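Long-range contacts in putative sensory box/GGDEF family protein (Vibrio parahaemolyticus, PDB 3LID), which probably makes cyclic di-GMP from GTP through its GGDEF domain, the chain here being the extracellular PDC-fold sensor domain of that signalling protein: residues Tyr242-Ser251 against Leu263-Leu272; Leu193-Ile201 against Gly211-Phe222. All blocks are in the same frame, centred on the assembly; numbering follows the deposited sequence.

Contact 1: residues Tyr242-Ser251 against Leu263-Leu272; sequences YSGEHLIAFS and LIIDLSNEQL
Strands 246-251 and 263-268 run antiparallel, with 4.6 Å between their axes at closest approach and 168° between their directions. They belong to the two arms, strands 246-254 and 260-268, of a beta hairpin in the smaller sheet of this PDC-fold (Cache) sensor domain. Three hydrogen-bonded pairs hold the register: Leu247 with Leu267, Ala249 with Ile265, and Ser251 with Leu263. Each pair makes two backbone bonds. In the first, Leu247 N gives to Leu267 O at 2.8 Å, and Leu267 N gives back to Leu247 O. A seventh bond, from Asn269 N to Glu245 O, carries the pairing past the strands to the first residue of helix 269-274.

Ile248, Phe250 and Ile264 lie on one face. The CG2 branches of Ile248 and Ile264 meet at 3.8 Å. The CD1 of Ile264 reaches Phe250 CB at 3.6 Å. The ring of Phe250 leaves the neighbouring strand because CG stands between the backbone N and the carbonyl carbon (chi1 48°), and the Phe250 side chain packs on Arg232 and Val233 of helix 230-234. Asp266 is on this face too, and its OD2 is hydrogen-bonded to Tyr226 OH.

The other face carries Leu247, Ala249, Ile265 and Leu267. Ala249 packs against Ala19 of the long helix 9-45. Leu272, one turn into its helix, crosses Leu247 at about a right angle, and their CD2 methyls touch at 3.8 Å. Leu272 CD1 also approaches Tyr242 CE1, at 4.2 Å.

Ser268 ends the strand and is the N-cap of the helix. It forms a capping box with Gln271: Gln271 N gives a weak bond to Ser268 OG, and Ser268 N gives to Gln271 OE1 at 3.0 Å, in the carbonyl plane and on a lone pair of that oxygen.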
loop_
_atom_site.group_PDB
_atom_site.type_symbol
_atom_site.label_atom_id
_atom_site.label_comp_id
_atom_site.label_asym_id
_atom_site.label_seq_id
_atom_site.Cartn_x
_atom_site.Cartn_y
_atom_site.Cartn_z
ATOM N N TYR A 242 22.130 -16.522 3.438
ATOM C CA TYR A 242 21.821 -17.783 2.805
ATOM C C TYR A 242 22.006 -18.827 3.888
ATOM O O TYR A 242 23.129 -18.922 4.476
ATOM C CB TYR A 242 22.817 -18.060 1.669
ATOM C CG TYR A 242 22.627 -19.428 1.036
ATOM C CD1 TYR A 242 21.430 -19.764 0.410
ATOM C CD2 TYR A 242 23.647 -20.378 1.052
ATOM C CE1 TYR A 242 21.247 -20.972 -0.199
ATOM C CE2 TYR A 242 23.472 -21.640 0.442
ATOM C CZ TYR A 242 22.283 -21.933 -0.160
ATOM O OH TYR A 242 22.045 -23.167 -0.738
ATOM N N SER A 243 20.924 -19.543 4.184
ATOM C CA SER A 243 20.806 -20.498 5.292
ATOM C C SER A 243 21.137 -21.937 4.856
ATOM O O SER A 243 20.934 -22.838 5.627
ATOM C CB SER A 243 19.326 -20.517 5.786
ATOM O OG SER A 243 18.481 -21.065 4.753
ATOM N N GLY A 244 21.539 -22.167 3.617
ATOM C CA GLY A 244 21.699 -23.546 3.139
ATOM C C GLY A 244 20.500 -24.056 2.353
ATOM O O GLY A 244 20.603 -25.007 1.579
ATOM N N GLU A 245 19.344 -23.424 2.545
ATOM C CA GLU A 245 18.115 -23.850 1.880
ATOM C C GLU A 245 17.335 -22.718 1.154
ATOM O O GLU A 245 16.597 -22.955 0.173
ATOM C CB GLU A 245 17.218 -24.459 2.922
ATOM C CG GLU A 245 17.825 -25.752 3.477
ATOM C CD GLU A 245 16.761 -26.750 3.857
ATOM O OE1 GLU A 245 16.057 -26.496 4.869
ATOM O OE2 GLU A 245 16.620 -27.785 3.146
ATOM N N HIS A 246 17.533 -21.517 1.639
ATOM C CA HIS A 246 16.920 -20.324 1.045
ATOM C C HIS A 246 17.979 -19.247 0.997
ATOM O O HIS A 246 18.729 -19.023 1.975
ATOM C CB HIS A 246 15.716 -19.845 1.905
ATOM C CG HIS A 246 14.446 -20.569 1.587
ATOM N ND1 HIS A 246 14.165 -21.841 2.056
ATOM C CD2 HIS A 246 13.390 -20.216 0.811
ATOM C CE1 HIS A 246 13.007 -22.247 1.568
ATOM N NE2 HIS A 246 12.529 -21.293 0.788
ATOM N N LEU A 247 17.980 -18.512 -0.105
ATOM C CA LEU A 247 18.705 -17.245 -0.194
ATOM C C LEU A 247 17.659 -16.139 0.005
ATOM O O LEU A 247 16.628 -16.183 -0.658
ATOM C CB LEU A 247 19.201 -17.069 -1.609
ATOM C CG LEU A 247 19.704 -15.646 -1.887
ATOM C CD1 LEU A 247 20.914 -15.213 -0.997
ATOM C CD2 LEU A 247 20.017 -15.502 -3.398
ATOM N N ILE A 248 17.876 -15.271 0.967
ATOM C CA ILE A 248 16.936 -14.157 1.162
ATOM C C ILE A 248 17.768 -12.880 0.966
ATOM O O ILE A 248 18.792 -12.649 1.676
ATOM C CB ILE A 248 16.398 -14.162 2.568
ATOM C CG1 ILE A 248 15.611 -15.464 2.808
ATOM C CG2 ILE A 248 15.436 -12.945 2.768
ATOM C CD1 ILE A 248 15.204 -15.536 4.145
ATOM N N ALA A 249 17.322 -12.035 0.028
ATOM C CA ALA A 249 17.870 -10.732 -0.127
ATOM C C ALA A 249 16.817 -9.736 0.405
ATOM O O ALA A 249 15.619 -10.013 0.260
ATOM C CB ALA A 249 18.186 -10.437 -1.595
ATOM N N PHE A 250 17.287 -8.712 1.097
ATOM C CA PHE A 250 16.344 -7.843 1.815
ATOM C C PHE A 250 16.794 -6.401 1.754
ATOM O O PHE A 250 18.004 -6.047 1.607
ATOM C CB PHE A 250 16.237 -8.293 3.290
ATOM C CG PHE A 250 17.625 -8.522 3.963
ATOM C CD1 PHE A 250 18.332 -7.474 4.542
ATOM C CD2 PHE A 250 18.182 -9.823 3.980
ATOM C CE1 PHE A 250 19.621 -7.708 5.121
ATOM C CE2 PHE A 250 19.439 -10.044 4.549
ATOM C CZ PHE A 250 20.133 -9.006 5.096
ATOM N N SER A 251 15.803 -5.506 1.832
ATOM C CA SER A 251 16.107 -4.110 1.927
ATOM C C SER A 251 14.907 -3.519 2.690
ATOM O O SER A 251 13.917 -4.229 2.944
ATOM C CB SER A 251 16.275 -3.436 0.565
ATOM O OG SER A 251 15.015 -3.505 -0.098
ATOM N N LEU A 263 11.397 -5.156 2.018
ATOM C CA LEU A 263 11.152 -5.742 0.725
ATOM C C LEU A 263 12.080 -6.986 0.703
ATOM O O LEU A 263 13.263 -6.878 1.011
ATOM C CB LEU A 263 11.604 -4.805 -0.409
ATOM C CG LEU A 263 10.625 -3.649 -0.763
ATOM C CD1 LEU A 263 10.155 -2.873 0.463
ATOM C CD2 LEU A 263 11.418 -2.704 -1.726
ATOM N N ILE A 264 11.512 -8.101 0.309
ATOM C CA ILE A 264 12.225 -9.423 0.394
ATOM C C ILE A 264 12.181 -10.124 -0.899
ATOM O O ILE A 264 11.135 -10.226 -1.544
ATOM C CB ILE A 264 11.519 -10.272 1.425
ATOM C CG1 ILE A 264 11.480 -9.577 2.808
ATOM C CG2 ILE A 264 12.096 -11.739 1.510
ATOM C CD1 ILE A 264 12.779 -9.334 3.450
ATOM N N ILE A 265 13.336 -10.725 -1.295
ATOM C CA ILE A 265 13.357 -11.658 -2.374
ATOM C C ILE A 265 13.863 -12.944 -1.709
ATOM O O ILE A 265 14.957 -12.947 -1.178
ATOM C CB ILE A 265 14.283 -11.219 -3.527
ATOM C CG1 ILE A 265 13.650 -10.002 -4.188
ATOM C CG2 ILE A 265 14.423 -12.344 -4.611
ATOM C CD1 ILE A 265 14.475 -9.341 -5.234
ATOM N N ASP A 266 13.020 -13.963 -1.705
ATOM C CA ASP A 266 13.270 -15.235 -0.994
ATOM C C ASP A 266 13.230 -16.320 -2.062
ATOM O O ASP A 266 12.209 -16.560 -2.676
ATOM C CB ASP A 266 12.218 -15.410 0.140
ATOM C CG ASP A 266 12.192 -16.798 0.745
ATOM O OD1 ASP A 266 12.955 -17.693 0.285
ATOM O OD2 ASP A 266 11.356 -17.001 1.664
ATOM N N LEU A 267 14.386 -16.949 -2.356
ATOM C CA LEU A 267 14.426 -18.029 -3.352
ATOM C C LEU A 267 14.967 -19.314 -2.685
ATOM O O LEU A 267 15.976 -19.285 -1.939
ATOM C CB LEU A 267 15.426 -17.672 -4.434
ATOM C CG LEU A 267 14.947 -16.469 -5.246
ATOM C CD1 LEU A 267 16.163 -15.759 -5.812
ATOM C CD2 LEU A 267 14.028 -17.019 -6.304
ATOM N N SER A 268 14.260 -20.408 -2.881
ATOM C CA SER A 268 14.762 -21.719 -2.345
ATOM C C SER A 268 15.859 -22.247 -3.277
ATOM O O SER A 268 16.073 -21.729 -4.416
ATOM C CB SER A 268 13.625 -22.716 -2.373
ATOM O OG SER A 268 13.281 -22.913 -3.741
ATOM N N ASN A 269 16.580 -23.268 -2.817
ATOM C CA ASN A 269 17.598 -23.891 -3.671
ATOM C C ASN A 269 17.064 -24.281 -4.987
ATOM O O ASN A 269 17.744 -24.162 -6.005
ATOM C CB ASN A 269 18.156 -25.152 -3.016
ATOM C CG ASN A 269 18.955 -24.832 -1.791
ATOM O OD1 ASN A 269 18.973 -25.610 -0.825
ATOM N ND2 ASN A 269 19.606 -23.673 -1.795
ATOM N N GLU A 270 15.830 -24.746 -4.997
ATOM C CA GLU A 270 15.291 -25.274 -6.232
ATOM C C GLU A 270 15.178 -24.106 -7.218
ATOM O O GLU A 270 15.494 -24.234 -8.425
ATOM C CB GLU A 270 13.929 -25.897 -5.961
ATOM C CG GLU A 270 13.265 -26.421 -7.180
ATOM C CD GLU A 270 13.510 -27.899 -7.384
ATOM O OE1 GLU A 270 13.706 -28.611 -6.360
ATOM O OE2 GLU A 270 13.473 -28.359 -8.560
ATOM N N GLN A 271 14.771 -22.945 -6.697
ATOM C CA GLN A 271 14.485 -21.826 -7.591
ATOM C C GLN A 271 15.784 -21.279 -8.060
ATOM O O GLN A 271 15.894 -20.833 -9.189
ATOM C CB GLN A 271 13.624 -20.749 -6.902
ATOM C CG GLN A 271 12.305 -21.266 -6.342
ATOM C CD GLN A 271 11.540 -20.179 -5.632
ATOM O OE1 GLN A 271 11.821 -19.863 -4.479
ATOM N NE2 GLN A 271 10.568 -19.597 -6.317
ATOM N N LEU A 272 16.805 -21.367 -7.213
ATOM C CA LEU A 272 18.115 -20.867 -7.573
ATOM C C LEU A 272 18.786 -21.696 -8.685
ATOM O O LEU A 272 19.428 -21.128 -9.583
ATOM C CB LEU A 272 19.003 -20.832 -6.338
ATOM C CG LEU A 272 18.728 -19.805 -5.255
ATOM C CD1 LEU A 272 19.504 -20.208 -3.974
ATOM C CD2 LEU A 272 19.230 -18.465 -5.722
#

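Contact 2: residues Leu193-Ile201 against Gly211-Phe222; sequences LVKHKGFYI and GDIIPERSQFNF. With EDO (1,2-ethanediol), chain H.
Phe199 lies between Asp212 and Asn221, which cover opposite faces of its ring. On one face the backbone N of Asp212 lies 3.4 Å above the ring plane, over its centre, and Asp212 CB makes a CH-pi contact nearby. On the other face Asn221 ND2 stands 3.2 Å above the plane, over the centre, with the amide plane turned 81° from the ring.

Asn221 ND2 also gives a hydrogen bond to Lys197 O at 2.9 Å, nearly straight (166°), which fixes the rotation of the amide. Asn221 CG is anti to the backbone N (chi1 -174°), which carries the amide across to the type I beta turn Lys195-Gly198. Asn221 is the N-cap of helix 222-225, and its OD1 is also hydrogen-bonded to Ser223 OG. Phe222 N bonds to Gly198 O at 2.8 Å.

Asp212 OD2 forms a salt bridge with Lys195 NZ at 2.7 Å, using the syn lone pair. O1 of a 1,2-ethanediol, probably from the crystallisation liquor, accepts from Lys195 NZ and gives to Asp212 OD1; O2 also accepts from Lys195 NZ. A water joins Tyr200 N and Gly211 N to Phe220 O.

The contact pins the loop after strand 200-202 to the turn joining strands 189-195 and 200-202. Phe222 opens helix 222-225, packs on Val194 and meets Val233 of helix 230-234, while Ile213 reaches Leu137 of strand 131-140 in the larger sheet.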
loop_
_atom_site.group_PDB
_atom_site.type_symbol
_atom_site.label_atom_id
_atom_site.label_comp_id
_atom_site.label_asym_id
_atom_site.label_seq_id
_atom_site.Cartn_x
_atom_site.Cartn_y
_atom_site.Cartn_z
ATOM N N LEU A 193 6.400 -8.146 0.491
ATOM C CA LEU A 193 6.494 -7.067 1.452
ATOM C C LEU A 193 6.175 -7.619 2.819
ATOM O O LEU A 193 5.124 -8.246 3.027
ATOM C CB LEU A 193 5.379 -5.971 1.171
ATOM C CG LEU A 193 5.498 -5.371 -0.240
ATOM C CD1 LEU A 193 4.270 -4.351 -0.436
ATOM C CD2 LEU A 193 6.815 -4.610 -0.331
ATOM N N VAL A 194 7.055 -7.357 3.749
ATOM C CA VAL A 194 6.978 -7.782 5.141
ATOM C C VAL A 194 6.963 -6.612 5.996
ATOM O O VAL A 194 7.858 -5.741 5.948
ATOM C CB VAL A 194 8.223 -8.721 5.483
ATOM C CG1 VAL A 194 8.151 -9.113 6.947
ATOM C CG2 VAL A 194 8.110 -9.962 4.622
ATOM N N LYS A 195 5.966 -6.528 6.902
ATOM C CA LYS A 195 5.874 -5.368 7.747
ATOM C C LYS A 195 6.855 -5.380 8.898
ATOM O O LYS A 195 7.512 -6.394 9.167
ATOM C CB LYS A 195 4.465 -5.345 8.409
ATOM C CG LYS A 195 3.426 -5.089 7.267
ATOM C CD LYS A 195 2.074 -4.728 8.004
ATOM C CE LYS A 195 1.549 -6.022 8.673
ATOM N NZ LYS A 195 0.147 -5.674 9.389
ATOM N N HIS A 196 6.928 -4.273 9.578
ATOM C CA HIS A 196 7.813 -4.111 10.736
ATOM C C HIS A 196 7.539 -5.182 11.800
ATOM O O HIS A 196 8.471 -5.620 12.574
ATOM C CB HIS A 196 7.502 -2.720 11.288
ATOM C CG HIS A 196 8.199 -2.391 12.556
ATOM N ND1 HIS A 196 9.574 -2.383 12.660
ATOM C CD2 HIS A 196 7.713 -2.019 13.769
ATOM C CE1 HIS A 196 9.907 -2.054 13.895
ATOM N NE2 HIS A 196 8.804 -1.823 14.587
ATOM N N LYS A 197 6.261 -5.583 11.893
ATOM C CA LYS A 197 5.871 -6.677 12.817
ATOM C C LYS A 197 6.172 -8.075 12.339
ATOM O O LYS A 197 5.906 -9.013 13.088
ATOM C CB LYS A 197 4.364 -6.665 13.055
ATOM C CG LYS A 197 3.577 -7.127 11.684
ATOM C CD LYS A 197 2.143 -6.858 12.520
ATOM C CE LYS A 197 2.164 -5.697 13.450
ATOM N NZ LYS A 197 1.525 -5.787 14.932
ATOM N N GLY A 198 6.722 -8.259 11.134
ATOM C CA GLY A 198 7.105 -9.585 10.637
ATOM C C GLY A 198 6.122 -10.328 9.746
ATOM O O GLY A 198 6.443 -11.288 9.097
ATOM N N PHE A 199 4.873 -9.805 9.647
ATOM C CA PHE A 199 3.904 -10.487 8.854
ATOM C C PHE A 199 3.893 -9.969 7.419
ATOM O O PHE A 199 4.289 -8.816 7.173
ATOM C CB PHE A 199 2.495 -10.275 9.491
ATOM C CG PHE A 199 2.328 -11.051 10.791
ATOM C CD1 PHE A 199 2.137 -12.423 10.720
ATOM C CD2 PHE A 199 2.343 -10.389 11.976
ATOM C CE1 PHE A 199 1.980 -13.145 11.953
ATOM C CE2 PHE A 199 2.193 -11.124 13.234
ATOM C CZ PHE A 199 2.010 -12.492 13.106
ATOM N N TYR A 200 3.412 -10.790 6.521
ATOM C CA TYR A 200 3.446 -10.503 5.083
ATOM C C TYR A 200 2.214 -9.757 4.618
ATOM O O TYR A 200 1.071 -10.153 4.986
ATOM C CB TYR A 200 3.487 -11.784 4.311
ATOM C CG TYR A 200 4.862 -12.473 4.370
ATOM C CD1 TYR A 200 5.684 -12.479 3.267
ATOM C CD2 TYR A 200 5.243 -13.211 5.519
ATOM C CE1 TYR A 200 6.959 -13.129 3.279
ATOM C CE2 TYR A 200 6.521 -13.849 5.543
ATOM C CZ TYR A 200 7.315 -13.821 4.422
ATOM O OH TYR A 200 8.540 -14.513 4.458
ATOM N N ILE A 201 2.418 -8.713 3.803
ATOM C CA ILE A 201 1.239 -8.048 3.186
ATOM C C ILE A 201 1.287 -8.149 1.678
ATOM O O ILE A 201 0.358 -7.672 0.978
ATOM C CB ILE A 201 1.111 -6.596 3.620
ATOM C CG1 ILE A 201 2.385 -5.792 3.322
ATOM C CG2 ILE A 201 0.761 -6.492 5.103
ATOM C CD1 ILE A 201 2.130 -4.297 3.527
ATOM N N GLY A 211 -0.962 -12.694 8.548
ATOM C CA GLY A 211 -0.972 -13.649 9.673
ATOM C C GLY A 211 -1.260 -12.996 10.986
ATOM O O GLY A 211 -1.434 -13.710 11.985
ATOM N N ASP A 212 -1.251 -11.673 11.068
ATOM C CA ASP A 212 -1.570 -10.964 12.287
ATOM C C ASP A 212 -3.105 -10.865 12.417
ATOM O O ASP A 212 -3.628 -10.530 13.465
ATOM C CB ASP A 212 -0.895 -9.570 12.412
ATOM C CG ASP A 212 -0.915 -8.760 11.074
ATOM O OD1 ASP A 212 -1.286 -9.332 10.019
ATOM O OD2 ASP A 212 -0.537 -7.600 11.162
ATOM N N ILE A 213 -3.769 -11.157 11.329
ATOM C CA ILE A 213 -5.272 -11.064 11.284
ATOM C C ILE A 213 -5.937 -12.407 11.114
ATOM O O ILE A 213 -6.978 -12.607 11.713
ATOM C CB ILE A 213 -5.727 -10.193 10.091
ATOM C CG1 ILE A 213 -5.048 -8.818 10.143
ATOM C CG2 ILE A 213 -7.298 -9.972 10.141
ATOM C CD1 ILE A 213 -5.151 -8.000 11.397
ATOM N N ILE A 214 -5.404 -13.284 10.272
ATOM C CA ILE A 214 -5.972 -14.578 9.947
ATOM C C ILE A 214 -5.273 -15.656 10.745
ATOM O O ILE A 214 -4.097 -15.974 10.464
ATOM C CB ILE A 214 -5.803 -14.843 8.434
ATOM C CG1 ILE A 214 -6.429 -13.720 7.624
ATOM C CG2 ILE A 214 -6.309 -16.218 7.926
ATOM C CD1 ILE A 214 -6.436 -14.110 6.246
ATOM N N PRO A 215 -6.009 -16.291 11.698
ATOM C CA PRO A 215 -5.490 -17.327 12.636
ATOM C C PRO A 215 -4.740 -18.459 11.970
ATOM O O PRO A 215 -3.672 -18.797 12.449
ATOM C CB PRO A 215 -6.779 -17.912 13.294
ATOM C CG PRO A 215 -7.843 -16.842 13.091
ATOM C CD PRO A 215 -7.487 -16.172 11.749
ATOM N N GLU A 216 -5.236 -18.981 10.843
ATOM C CA GLU A 216 -4.635 -20.158 10.177
ATOM C C GLU A 216 -3.294 -19.822 9.509
ATOM O O GLU A 216 -2.713 -20.652 8.801
ATOM C CB GLU A 216 -5.585 -20.719 9.124
ATOM C CG GLU A 216 -7.068 -20.826 9.632
ATOM C CD GLU A 216 -7.693 -19.449 10.065
ATOM O OE1 GLU A 216 -8.012 -18.655 9.183
ATOM O OE2 GLU A 216 -7.907 -19.170 11.290
ATOM N N ARG A 217 -2.856 -18.565 9.696
ATOM C CA ARG A 217 -1.695 -18.041 8.954
ATOM C C ARG A 217 -0.696 -17.437 9.900
ATOM O O ARG A 217 0.278 -16.807 9.467
ATOM C CB ARG A 217 -2.149 -17.000 7.938
ATOM C CG ARG A 217 -2.822 -17.570 6.721
ATOM C CD ARG A 217 -3.425 -16.476 5.819
ATOM N NE ARG A 217 -4.214 -16.996 4.674
ATOM C CZ ARG A 217 -4.531 -16.260 3.608
ATOM N NH1 ARG A 217 -4.110 -14.993 3.535
ATOM N NH2 ARG A 217 -5.241 -16.743 2.591
ATOM N N SER A 218 -0.938 -17.602 11.187
ATOM C CA SER A 218 -0.197 -16.894 12.190
ATOM C C SER A 218 1.260 -17.398 12.221
ATOM O O SER A 218 2.130 -16.728 12.729
ATOM C CB SER A 218 -0.832 -17.128 13.533
ATOM O OG SER A 218 -0.857 -18.545 13.751
ATOM N N GLN A 219 1.512 -18.522 11.575
ATOM C CA GLN A 219 2.893 -19.059 11.494
ATOM C C GLN A 219 3.767 -18.322 10.460
ATOM O O GLN A 219 5.034 -18.410 10.446
ATOM C CB GLN A 219 2.864 -20.563 11.205
ATOM C CG GLN A 219 2.378 -20.945 9.822
ATOM C CD GLN A 219 0.854 -21.229 9.799
ATOM O OE1 GLN A 219 0.092 -20.664 10.587
ATOM N NE2 GLN A 219 0.438 -22.136 8.922
ATOM N N PHE A 220 3.103 -17.588 9.574
ATOM C CA PHE A 220 3.810 -16.902 8.507
ATOM C C PHE A 220 4.279 -15.555 8.982
ATOM O O PHE A 220 3.758 -14.463 8.535
ATOM C CB PHE A 220 2.893 -16.787 7.304
ATOM C CG PHE A 220 2.526 -18.132 6.715
ATOM C CD1 PHE A 220 3.446 -18.823 5.915
ATOM C CD2 PHE A 220 1.284 -18.704 6.968
ATOM C CE1 PHE A 220 3.124 -20.072 5.355
ATOM C CE2 PHE A 220 0.955 -19.952 6.417
ATOM C CZ PHE A 220 1.880 -20.628 5.611
ATOM N N ASN A 221 5.230 -15.578 9.919
ATOM C CA ASN A 221 5.877 -14.372 10.343
ATOM C C ASN A 221 7.368 -14.586 10.020
ATOM O O ASN A 221 7.914 -15.695 10.245
ATOM C CB ASN A 221 5.674 -14.092 11.818
ATOM C CG ASN A 221 6.229 -12.760 12.222
ATOM O OD1 ASN A 221 7.455 -12.535 12.210
ATOM N ND2 ASN A 221 5.337 -11.816 12.578
ATOM N N PHE A 222 7.987 -13.573 9.409
ATOM C CA PHE A 222 9.361 -13.729 8.975
ATOM C C PHE A 222 10.263 -14.100 10.172
ATOM O O PHE A 222 11.232 -14.854 10.010
ATOM C CB PHE A 222 9.863 -12.420 8.385
ATOM C CG PHE A 222 11.099 -12.617 7.536
ATOM C CD1 PHE A 222 11.024 -12.821 6.192
ATOM C CD2 PHE A 222 12.356 -12.609 8.177
ATOM C CE1 PHE A 222 12.206 -12.977 5.386
ATOM C CE2 PHE A 222 13.541 -12.763 7.424
ATOM C CZ PHE A 222 13.462 -12.942 6.028
HETATM C C1 EDO H . -2.846 -6.878 7.805
HETATM O O1 EDO H . -1.551 -7.600 7.831
HETATM C C2 EDO H . -2.680 -5.655 6.924
HETATM O O2 EDO H . -1.825 -4.716 7.592
HETATM O O HOH W 1 1.733 -13.035 7.368
#

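In the fold
The chain runs through the long helix 9-45 and the larger sheet, then enters the smaller sheet. Contact 2 (193-201 with 211-222) closes first, with nine residues between its segments. Helix 222-225 begins at its end; helix 230-234 follows, and strand 239-242 leads into contact 1. Contact 1 (242-251 with 263-272) closes the hairpin over eleven residues. The two are in series and neither nests in the other. They still meet in space, because strands 189-195 and 260-268 are neighbours in one sheet. Ile248 CD1 packs on Phe222 CZ at 3.6 Å, and Ile264 CG1 on Val194 CG2. Together they join the hairpin, the loop of contact 2 and the start of helix 222-225.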